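Local coordinates for protein enolase (alpha proteobacterium BAL199, PDB 3UGV) that binds magnesium and, as an enolase-superfamily member related to mandelate racemase, probably catalyses a reaction that starts with removal of a proton beside a substrate carboxylate, at residues 249-254 with 296-301; 221-226 with 343-348. All coordinates share one frame; numbering follows the deposited sequence.

Interaction 1 of 2, residues 249-254 with 296-301; sequences WIEEPV and LVMPDF. With MG (magnesium ion), chain B.
Glu251 OE1 is gripped by two groups, the indole N-H of Trp249 and the ammonium of Lys194 in a salt bridge, and the sulfur of Met298 packs against it from across the contact. Trp249 NE1 donates to Glu251 OE1 at 3.1 Å with an N-H...O angle of 145°, reaching the lone pair that faces away from the other carboxylate oxygen; the acceptor is tilted somewhat from the indole plane. Across the contact, Met298 SD lies 3.4 Å from Glu251 OE1, the two side chains crossing at about a right angle. Met298 bends at its last torsion (chi3 -81°), and this turn brings CE to 3.5 Å from Glu251 OE2. OE2 itself binds the magnesium ion at 1.9 Å; Asp225, Glu277 and three waters complete six ligands.

Behind the carboxylate the contact is apolar. Met298 SD is 5.4 Å from the centroid of the six-membered ring of Trp249, 49° off the ring normal, an oblique Met-aromatic contact. Leu296 brings its CD1 branch to 3.7 Å from Trp249 CE3, also obliquely, and the same methyl meets Trp249 CB. Strand 273-275 runs between strands 249-251 and 296-297 in the parallel sheet, and its Met274 touches all four residues of the contact.

The chemistry is thus divided between the two oxygens of one carboxylate. OE2 serves the metal, while the indole N-H and Lys194 hold OE1, which should fix the rotation of the group, and the thioether adds a soft, uncharged wall to this buried ligand.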
ATOM      1  N   TRP F 249      22.802 -19.073  -1.860  1.00 18.35           N
ATOM      2  CA  TRP F 249      21.826 -18.210  -2.512  1.00 14.33           C
ATOM      3  C   TRP F 249      21.534 -18.674  -3.916  1.00 21.16           C
ATOM      4  O   TRP F 249      22.268 -19.496  -4.462  1.00 14.46           O
ATOM      5  CB  TRP F 249      22.291 -16.752  -2.537  1.00 14.70           C
ATOM      6  CG  TRP F 249      23.442 -16.420  -3.472  1.00 14.66           C
ATOM      7  CD1 TRP F 249      23.485 -16.582  -4.836  1.00 23.95           C
ATOM      8  CD2 TRP F 249      24.677 -15.786  -3.111  1.00 19.15           C
ATOM      9  NE1 TRP F 249      24.687 -16.122  -5.332  1.00 15.24           N
ATOM     10  CE2 TRP F 249      25.426 -15.615  -4.295  1.00 17.35           C
ATOM     11  CE3 TRP F 249      25.222 -15.347  -1.900  1.00 16.76           C
ATOM     12  CZ2 TRP F 249      26.692 -15.039  -4.295  1.00 23.66           C
ATOM     13  CZ3 TRP F 249      26.481 -14.779  -1.907  1.00 20.18           C
ATOM     14  CH2 TRP F 249      27.202 -14.633  -3.092  1.00 19.84           C
ATOM     15  N   ILE F 250      20.459 -18.135  -4.487  1.00 19.60           N
ATOM     16  CA  ILE F 250      20.102 -18.352  -5.885  1.00 17.99           C
ATOM     17  C   ILE F 250      20.190 -17.022  -6.648  1.00 26.53           C
ATOM     18  O   ILE F 250      19.582 -16.012  -6.252  1.00 21.94           O
ATOM     19  CB  ILE F 250      18.683 -18.913  -5.998  1.00 18.71           C
ATOM     20  CG1 ILE F 250      18.597 -20.272  -5.300  1.00 23.10           C
ATOM     21  CG2 ILE F 250      18.246 -19.024  -7.451  1.00  9.30           C
ATOM     22  CD1 ILE F 250      17.165 -20.695  -5.047  1.00 17.51           C
ATOM     23  N   GLU F 251      20.931 -17.027  -7.751  1.00 12.50           N
ATOM     24  CA  GLU F 251      21.293 -15.784  -8.422  1.00 11.45           C
ATOM     25  C   GLU F 251      20.645 -15.658  -9.791  1.00 21.02           C
ATOM     26  O   GLU F 251      20.693 -16.600 -10.583  1.00 26.85           O
ATOM     27  CB  GLU F 251      22.815 -15.710  -8.549  1.00 12.68           C
ATOM     28  CG  GLU F 251      23.375 -14.384  -8.989  1.00 24.88           C
ATOM     29  CD  GLU F 251      24.901 -14.402  -9.024  1.00 34.86           C
ATOM     30  OE1 GLU F 251      25.531 -14.957  -8.082  1.00 27.29           O
ATOM     31  OE2 GLU F 251      25.470 -13.877 -10.002  1.00 32.57           O
ATOM     32  N   GLU F 252      20.028 -14.494 -10.026  1.00 23.55           N
ATOM     33  CA  GLU F 252      19.449 -14.071 -11.322  1.00 24.75           C
ATOM     34  C   GLU F 252      18.781 -15.163 -12.149  1.00 25.70           C
ATOM     35  O   GLU F 252      19.269 -15.530 -13.230  1.00 22.75           O
ATOM     36  CB  GLU F 252      20.496 -13.348 -12.180  1.00 20.88           C
ATOM     37  CG  GLU F 252      20.860 -11.963 -11.669  1.00 35.11           C
ATOM     38  CD  GLU F 252      21.734 -11.172 -12.636  1.00 42.04           C
ATOM     39  OE1 GLU F 252      22.615 -11.779 -13.296  1.00 46.83           O
ATOM     40  OE2 GLU F 252      21.541  -9.933 -12.727  1.00 33.41           O
ATOM     41  N   PRO F 253      17.664 -15.700 -11.653  1.00 17.79           N
ATOM     42  CA  PRO F 253      17.043 -16.757 -12.459  1.00 15.64           C
ATOM     43  C   PRO F 253      16.435 -16.236 -13.764  1.00 19.95           C
ATOM     44  O   PRO F 253      16.375 -16.990 -14.721  1.00 23.82           O
ATOM     45  CB  PRO F 253      15.946 -17.314 -11.534  1.00 22.63           C
ATOM     46  CG  PRO F 253      15.804 -16.314 -10.423  1.00 22.42           C
ATOM     47  CD  PRO F 253      17.107 -15.612 -10.295  1.00 15.35           C
ATOM     48  N   VAL F 254      15.990 -14.979 -13.793  1.00 20.62           N
ATOM     49  CA  VAL F 254      15.301 -14.427 -14.961  1.00 20.98           C
ATOM     50  C   VAL F 254      15.968 -13.145 -15.414  1.00 23.03           C
ATOM     51  O   VAL F 254      16.918 -12.689 -14.789  1.00 24.36           O
ATOM     52  CB  VAL F 254      13.794 -14.150 -14.692  1.00 24.00           C
ATOM     53  CG1 VAL F 254      13.096 -15.413 -14.228  1.00 20.68           C
ATOM     54  CG2 VAL F 254      13.612 -13.025 -13.677  1.00 20.32           C
ATOM     55  N   LEU F 296      19.597 -10.142  -1.401  1.00 19.06           N
ATOM     56  CA  LEU F 296      21.026  -9.823  -1.395  1.00 14.52           C
ATOM     57  C   LEU F 296      21.361  -9.080  -2.693  1.00 15.67           C
ATOM     58  O   LEU F 296      20.685  -9.269  -3.700  1.00 20.50           O
ATOM     59  CB  LEU F 296      21.861 -11.108  -1.296  1.00 19.12           C
ATOM     60  CG  LEU F 296      21.538 -12.205  -0.269  1.00 21.58           C
ATOM     61  CD1 LEU F 296      22.374 -13.444  -0.562  1.00 18.34           C
ATOM     62  CD2 LEU F 296      21.769 -11.760   1.167  1.00 22.26           C
ATOM     63  N   VAL F 297      22.382  -8.230  -2.687  1.00 13.91           N
ATOM     64  CA  VAL F 297      22.810  -7.563  -3.927  1.00 11.05           C
ATOM     65  C   VAL F 297      24.309  -7.782  -4.203  1.00 16.98           C
ATOM     66  O   VAL F 297      25.089  -7.956  -3.278  1.00 23.67           O
ATOM     67  CB  VAL F 297      22.507  -6.036  -3.871  1.00 21.11           C
ATOM     68  CG1 VAL F 297      21.027  -5.796  -3.621  1.00 16.47           C
ATOM     69  CG2 VAL F 297      23.311  -5.370  -2.767  1.00 16.98           C
ATOM     70  N   MET F 298      24.717  -7.757  -5.465  1.00 23.72           N
ATOM     71  CA  MET F 298      26.145  -7.814  -5.794  1.00 21.58           C
ATOM     72  C   MET F 298      26.479  -6.962  -7.017  1.00 14.69           C
ATOM     73  O   MET F 298      26.504  -7.465  -8.139  1.00 18.71           O
ATOM     74  CB  MET F 298      26.619  -9.268  -6.020  1.00 14.28           C
ATOM     75  CG  MET F 298      25.715 -10.064  -6.967  1.00 26.82           C
ATOM     76  SD  MET F 298      26.275 -11.773  -7.257  1.00 26.97           S
ATOM     77  CE  MET F 298      27.530 -11.505  -8.496  1.00 40.30           C
ATOM     78  N   PRO F 299      26.756  -5.665  -6.805  1.00 22.99           N
ATOM     79  CA  PRO F 299      27.050  -4.782  -7.944  1.00 23.34           C
ATOM     80  C   PRO F 299      28.359  -5.129  -8.656  1.00 21.50           C
ATOM     81  O   PRO F 299      29.321  -5.593  -8.042  1.00 26.03           O
ATOM     82  CB  PRO F 299      27.152  -3.397  -7.297  1.00 21.55           C
ATOM     83  CG  PRO F 299      26.400  -3.527  -6.032  1.00 20.61           C
ATOM     84  CD  PRO F 299      26.672  -4.916  -5.547  1.00 13.67           C
ATOM     85  N   ASP F 300      28.359  -4.916  -9.963  1.00 23.48           N
ATOM     86  CA  ASP F 300      29.518  -5.080 -10.815  1.00 25.36           C
ATOM     87  C   ASP F 300      30.126  -3.691 -11.019  1.00 29.84           C
ATOM     88  O   ASP F 300      29.389  -2.736 -11.266  1.00 27.92           O
ATOM     89  CB  ASP F 300      29.049  -5.656 -12.152  1.00 26.19           C
ATOM     90  CG  ASP F 300      30.151  -5.710 -13.183  1.00 40.25           C
ATOM     91  OD1 ASP F 300      30.478  -4.649 -13.747  1.00 34.84           O
ATOM     92  OD2 ASP F 300      30.686  -6.812 -13.436  1.00 54.37           O
ATOM     93  N   PHE F 301      31.454  -3.571 -10.930  1.00 33.26           N
ATOM     94  CA  PHE F 301      32.111  -2.246 -10.936  1.00 25.15           C
ATOM     95  C   PHE F 301      32.045  -1.447 -12.246  1.00 27.05           C
ATOM     96  O   PHE F 301      32.082  -0.211 -12.233  1.00 24.95           O
ATOM     97  CB  PHE F 301      33.552  -2.345 -10.416  1.00 24.09           C
ATOM     98  CG  PHE F 301      33.625  -2.755  -8.977  1.00 25.74           C
ATOM     99  CD1 PHE F 301      33.490  -1.812  -7.968  1.00 24.52           C
ATOM    100  CD2 PHE F 301      33.764  -4.086  -8.632  1.00 24.04           C
ATOM    101  CE1 PHE F 301      33.522  -2.187  -6.642  1.00 24.09           C
ATOM    102  CE2 PHE F 301      33.798  -4.472  -7.302  1.00 24.21           C
ATOM    103  CZ  PHE F 301      33.671  -3.523  -6.307  1.00 26.07           C
TER
HETATM  104 MG    MG B 500      26.218 -13.918 -11.778  1.00 28.29          MG
HETATM  105  O   HOH W   1      28.310 -13.899 -11.586  1.00 29.46           O
HETATM  106  O   HOH W   2      26.718 -14.029 -13.800  1.00 25.66           O
HETATM  107  O   HOH W   3      24.221 -13.848 -12.475  1.00 32.08           O

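Interaction 2 of 2, residues 221-226 with 343-348; sequences ALMVDF and AHWLEW. With MG (magnesium ion), chain B.
Met223 sets its terminal methyl end-on over one face of the Trp345 indole. CE stands 3.5 Å from the centroid of the six-membered ring, 15° off the normal, and its nearest ring atom is Trp345 CD2 at 3.4 Å, which defines a CH-pi contact. Met223 SD follows along nearly the same normal, 5.1 Å from that centroid, so the S-CH3 bond points at the ring. The bend at chi2 (68°) helps turn the chain this way. Ala221 CB adds a looser touch, 4.3 Å from Trp345 CZ2.

One shell out, Trp345 NE1 is hydrogen-bonded to Glu248 OE2, and Lys159 makes a cation-pi contact with the indole. Substituting an alanine for Trp345 would probably open a gap before the Met223 methyl, leave it freer to turn, and deprive Glu248 of its indole donor.

Farther along both segments lies the metal. Asp225 OD2 binds magnesium at 2.0 Å, and metal-bound water 1 donates to Glu347 OE1 over 3.2 Å, an oxygen that also pairs with Lys194. Strand 221-225 ending in an acidic magnesium ligand is the arrangement of the enolase-superfamily barrel, whose metal site sits at the C-terminal ends of its strands.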
ATOM      1  N   ALA F 221      29.868 -23.626   1.238  1.00 15.38           N
ATOM      2  CA  ALA F 221      28.683 -22.953   0.743  1.00 19.13           C
ATOM      3  C   ALA F 221      28.655 -23.060  -0.772  1.00 21.10           C
ATOM      4  O   ALA F 221      29.704 -22.948  -1.411  1.00 24.85           O
ATOM      5  CB  ALA F 221      28.698 -21.483   1.172  1.00 16.41           C
ATOM      6  N   LEU F 222      27.468 -23.294  -1.338  1.00 17.54           N
ATOM      7  CA  LEU F 222      27.266 -23.230  -2.792  1.00 17.61           C
ATOM      8  C   LEU F 222      26.357 -22.068  -3.188  1.00 20.89           C
ATOM      9  O   LEU F 222      25.231 -21.933  -2.694  1.00 22.84           O
ATOM     10  CB  LEU F 222      26.677 -24.527  -3.340  1.00 16.44           C
ATOM     11  CG  LEU F 222      27.502 -25.783  -3.112  1.00 27.56           C
ATOM     12  CD1 LEU F 222      26.772 -26.971  -3.709  1.00 19.35           C
ATOM     13  CD2 LEU F 222      28.871 -25.624  -3.740  1.00 28.12           C
ATOM     14  N   MET F 223      26.866 -21.213  -4.063  1.00 22.92           N
ATOM     15  CA  MET F 223      26.087 -20.116  -4.610  1.00 21.07           C
ATOM     16  C   MET F 223      25.683 -20.553  -6.004  1.00 22.12           C
ATOM     17  O   MET F 223      26.515 -20.956  -6.803  1.00 33.81           O
ATOM     18  CB  MET F 223      26.930 -18.841  -4.694  1.00 23.91           C
ATOM     19  CG  MET F 223      27.315 -18.210  -3.363  1.00 27.13           C
ATOM     20  SD  MET F 223      28.489 -19.195  -2.387  1.00 25.44           S
ATOM     21  CE  MET F 223      29.367 -17.864  -1.557  1.00 21.81           C
ATOM     22  N   VAL F 224      24.405 -20.493  -6.308  1.00 19.64           N
ATOM     23  CA  VAL F 224      23.954 -20.968  -7.598  1.00 22.76           C
ATOM     24  C   VAL F 224      23.553 -19.797  -8.487  1.00 21.97           C
ATOM     25  O   VAL F 224      22.831 -18.896  -8.056  1.00 25.56           O
ATOM     26  CB  VAL F 224      22.808 -21.982  -7.437  1.00 26.19           C
ATOM     27  CG1 VAL F 224      21.817 -21.904  -8.603  1.00 23.87           C
ATOM     28  CG2 VAL F 224      23.377 -23.389  -7.272  1.00 28.43           C
ATOM     29  N   ASP F 225      24.043 -19.811  -9.720  1.00 19.75           N
ATOM     30  CA  ASP F 225      23.760 -18.747 -10.678  1.00 20.22           C
ATOM     31  C   ASP F 225      23.127 -19.306 -11.942  1.00 30.99           C
ATOM     32  O   ASP F 225      23.690 -20.205 -12.578  1.00 32.06           O
ATOM     33  CB  ASP F 225      25.051 -18.022 -11.055  1.00 27.13           C
ATOM     34  CG  ASP F 225      24.794 -16.667 -11.717  1.00 27.68           C
ATOM     35  OD1 ASP F 225      23.713 -16.448 -12.331  1.00 25.14           O
ATOM     36  OD2 ASP F 225      25.682 -15.812 -11.610  1.00 26.21           O
ATOM     37  N   PHE F 226      21.965 -18.769 -12.312  1.00 28.34           N
ATOM     38  CA  PHE F 226      21.272 -19.219 -13.516  1.00 20.28           C
ATOM     39  C   PHE F 226      21.591 -18.340 -14.705  1.00 20.80           C
ATOM     40  O   PHE F 226      21.210 -18.653 -15.820  1.00 25.24           O
ATOM     41  CB  PHE F 226      19.768 -19.207 -13.309  1.00 17.79           C
ATOM     42  CG  PHE F 226      19.247 -20.368 -12.528  1.00 19.91           C
ATOM     43  CD1 PHE F 226      18.965 -21.565 -13.157  1.00 21.12           C
ATOM     44  CD2 PHE F 226      19.002 -20.253 -11.169  1.00 20.74           C
ATOM     45  CE1 PHE F 226      18.459 -22.644 -12.443  1.00 20.91           C
ATOM     46  CE2 PHE F 226      18.502 -21.331 -10.443  1.00 25.24           C
ATOM     47  CZ  PHE F 226      18.237 -22.525 -11.083  1.00 18.14           C
ATOM     48  N   ALA F 343      29.347  -5.612   3.973  1.00 23.81           N
ATOM     49  CA  ALA F 343      30.153  -6.547   3.194  1.00 17.00           C
ATOM     50  C   ALA F 343      29.762  -7.981   3.486  1.00 19.47           C
ATOM     51  O   ALA F 343      29.562  -8.364   4.632  1.00 25.20           O
ATOM     52  CB  ALA F 343      31.633  -6.338   3.474  1.00 20.95           C
ATOM     53  N   HIS F 344      29.648  -8.779   2.439  1.00 24.57           N
ATOM     54  CA  HIS F 344      29.177 -10.141   2.602  1.00 24.91           C
ATOM     55  C   HIS F 344      30.207 -11.109   2.007  1.00 26.81           C
ATOM     56  O   HIS F 344      31.053 -11.637   2.732  1.00 28.50           O
ATOM     57  CB  HIS F 344      27.771 -10.288   1.988  1.00 14.88           C
ATOM     58  CG  HIS F 344      27.095 -11.581   2.320  1.00 24.54           C
ATOM     59  ND1 HIS F 344      26.058 -12.090   1.563  1.00 17.08           N
ATOM     60  CD2 HIS F 344      27.315 -12.477   3.316  1.00 14.27           C
ATOM     61  CE1 HIS F 344      25.665 -13.240   2.083  1.00 19.71           C
ATOM     62  NE2 HIS F 344      26.420 -13.506   3.138  1.00 18.36           N
ATOM     63  N   TRP F 345      30.154 -11.327   0.697  1.00 27.07           N
ATOM     64  CA  TRP F 345      31.137 -12.189   0.031  1.00 23.86           C
ATOM     65  C   TRP F 345      31.837 -11.452  -1.097  1.00 27.17           C
ATOM     66  O   TRP F 345      31.240 -10.601  -1.775  1.00 23.75           O
ATOM     67  CB  TRP F 345      30.477 -13.423  -0.594  1.00 14.91           C
ATOM     68  CG  TRP F 345      29.951 -14.475   0.341  1.00 25.09           C
ATOM     69  CD1 TRP F 345      28.700 -14.534   0.885  1.00 21.27           C
ATOM     70  CD2 TRP F 345      30.633 -15.663   0.778  1.00 25.21           C
ATOM     71  NE1 TRP F 345      28.564 -15.671   1.638  1.00 25.41           N
ATOM     72  CE2 TRP F 345      29.736 -16.381   1.595  1.00 27.28           C
ATOM     73  CE3 TRP F 345      31.920 -16.177   0.574  1.00 18.22           C
ATOM     74  CZ2 TRP F 345      30.084 -17.597   2.209  1.00 17.20           C
ATOM     75  CZ3 TRP F 345      32.262 -17.389   1.180  1.00 18.41           C
ATOM     76  CH2 TRP F 345      31.346 -18.084   1.979  1.00 19.42           C
ATOM     77  N   LEU F 346      33.096 -11.812  -1.323  1.00 27.98           N
ATOM     78  CA  LEU F 346      33.847 -11.328  -2.475  1.00 18.09           C
ATOM     79  C   LEU F 346      33.881 -12.402  -3.560  1.00 27.53           C
ATOM     80  O   LEU F 346      34.292 -13.530  -3.304  1.00 28.99           O
ATOM     81  CB  LEU F 346      35.274 -10.982  -2.064  1.00 22.75           C
ATOM     82  CG  LEU F 346      36.091 -10.431  -3.233  1.00 30.44           C
ATOM     83  CD1 LEU F 346      36.711  -9.098  -2.892  1.00 26.66           C
ATOM     84  CD2 LEU F 346      37.135 -11.422  -3.687  1.00 28.15           C
ATOM     85  N   GLU F 347      33.445 -12.070  -4.768  1.00 23.89           N
ATOM     86  CA  GLU F 347      33.526 -13.046  -5.843  1.00 26.82           C
ATOM     87  C   GLU F 347      34.950 -13.099  -6.365  1.00 30.80           C
ATOM     88  O   GLU F 347      35.490 -12.077  -6.779  1.00 24.45           O
ATOM     89  CB  GLU F 347      32.585 -12.697  -6.993  1.00 19.98           C
ATOM     90  CG  GLU F 347      32.588 -13.750  -8.092  1.00 28.98           C
ATOM     91  CD  GLU F 347      31.725 -13.363  -9.279  1.00 43.51           C
ATOM     92  OE1 GLU F 347      30.779 -14.118  -9.618  1.00 40.11           O
ATOM     93  OE2 GLU F 347      31.995 -12.299  -9.871  1.00 46.36           O
ATOM     94  N   TRP F 348      35.556 -14.286  -6.364  1.00 26.79           N
ATOM     95  CA  TRP F 348      36.927 -14.410  -6.837  1.00 21.46           C
ATOM     96  C   TRP F 348      37.028 -15.263  -8.086  1.00 21.23           C
ATOM     97  O   TRP F 348      36.399 -16.315  -8.186  1.00 24.88           O
ATOM     98  CB  TRP F 348      37.852 -14.953  -5.741  1.00 21.45           C
ATOM     99  CG  TRP F 348      39.310 -15.100  -6.158  1.00 25.77           C
ATOM    100  CD1 TRP F 348      40.301 -14.160  -6.027  1.00 30.88           C
ATOM    101  CD2 TRP F 348      39.931 -16.248  -6.769  1.00 21.17           C
ATOM    102  NE1 TRP F 348      41.493 -14.656  -6.512  1.00 28.41           N
ATOM    103  CE2 TRP F 348      41.294 -15.931  -6.972  1.00 25.71           C
ATOM    104  CE3 TRP F 348      39.470 -17.510  -7.158  1.00 27.77           C
ATOM    105  CZ2 TRP F 348      42.194 -16.829  -7.554  1.00 22.36           C
ATOM    106  CZ3 TRP F 348      40.373 -18.406  -7.730  1.00 30.53           C
ATOM    107  CH2 TRP F 348      41.714 -18.057  -7.928  1.00 22.47           C
TER
HETATM  108 MG    MG B 500      26.218 -13.918 -11.778  1.00 28.29          MG
HETATM  109  O   HOH W   1      28.310 -13.899 -11.586  1.00 29.46           O
HETATM  110  O   HOH W   2      26.718 -14.029 -13.800  1.00 25.66           O
HETATM  111  O   HOH W   3      24.221 -13.848 -12.475  1.00 32.08           O

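How the interactions relate
Both contacts converge on one magnesium site. Interaction 1, wholly buried, joins two strands of the parallel sheet across strand 273-275; interaction 2, buried apart from the partly exposed Ala221, joins that sheet to strand 346-348, which pairs with 157-162. Neighbouring strands 249-251 and 221-225 share a probable hydrogen bond, Glu251 N to Val224 O at 2.7 Å. Glu251 OE2 and Asp225 OD2 come within 2.5 Å, like charges that the shared metal would offset. Trp249 CE2 packs on Met223 CG at 3.3 Å. Interaction 1 brings a thioether against a metal-binding carboxylate; interaction 2 is purely apolar where its segments touch, meeting the metal directly through Asp225 and, on the 343-348 side, by way of water 1 and Glu347.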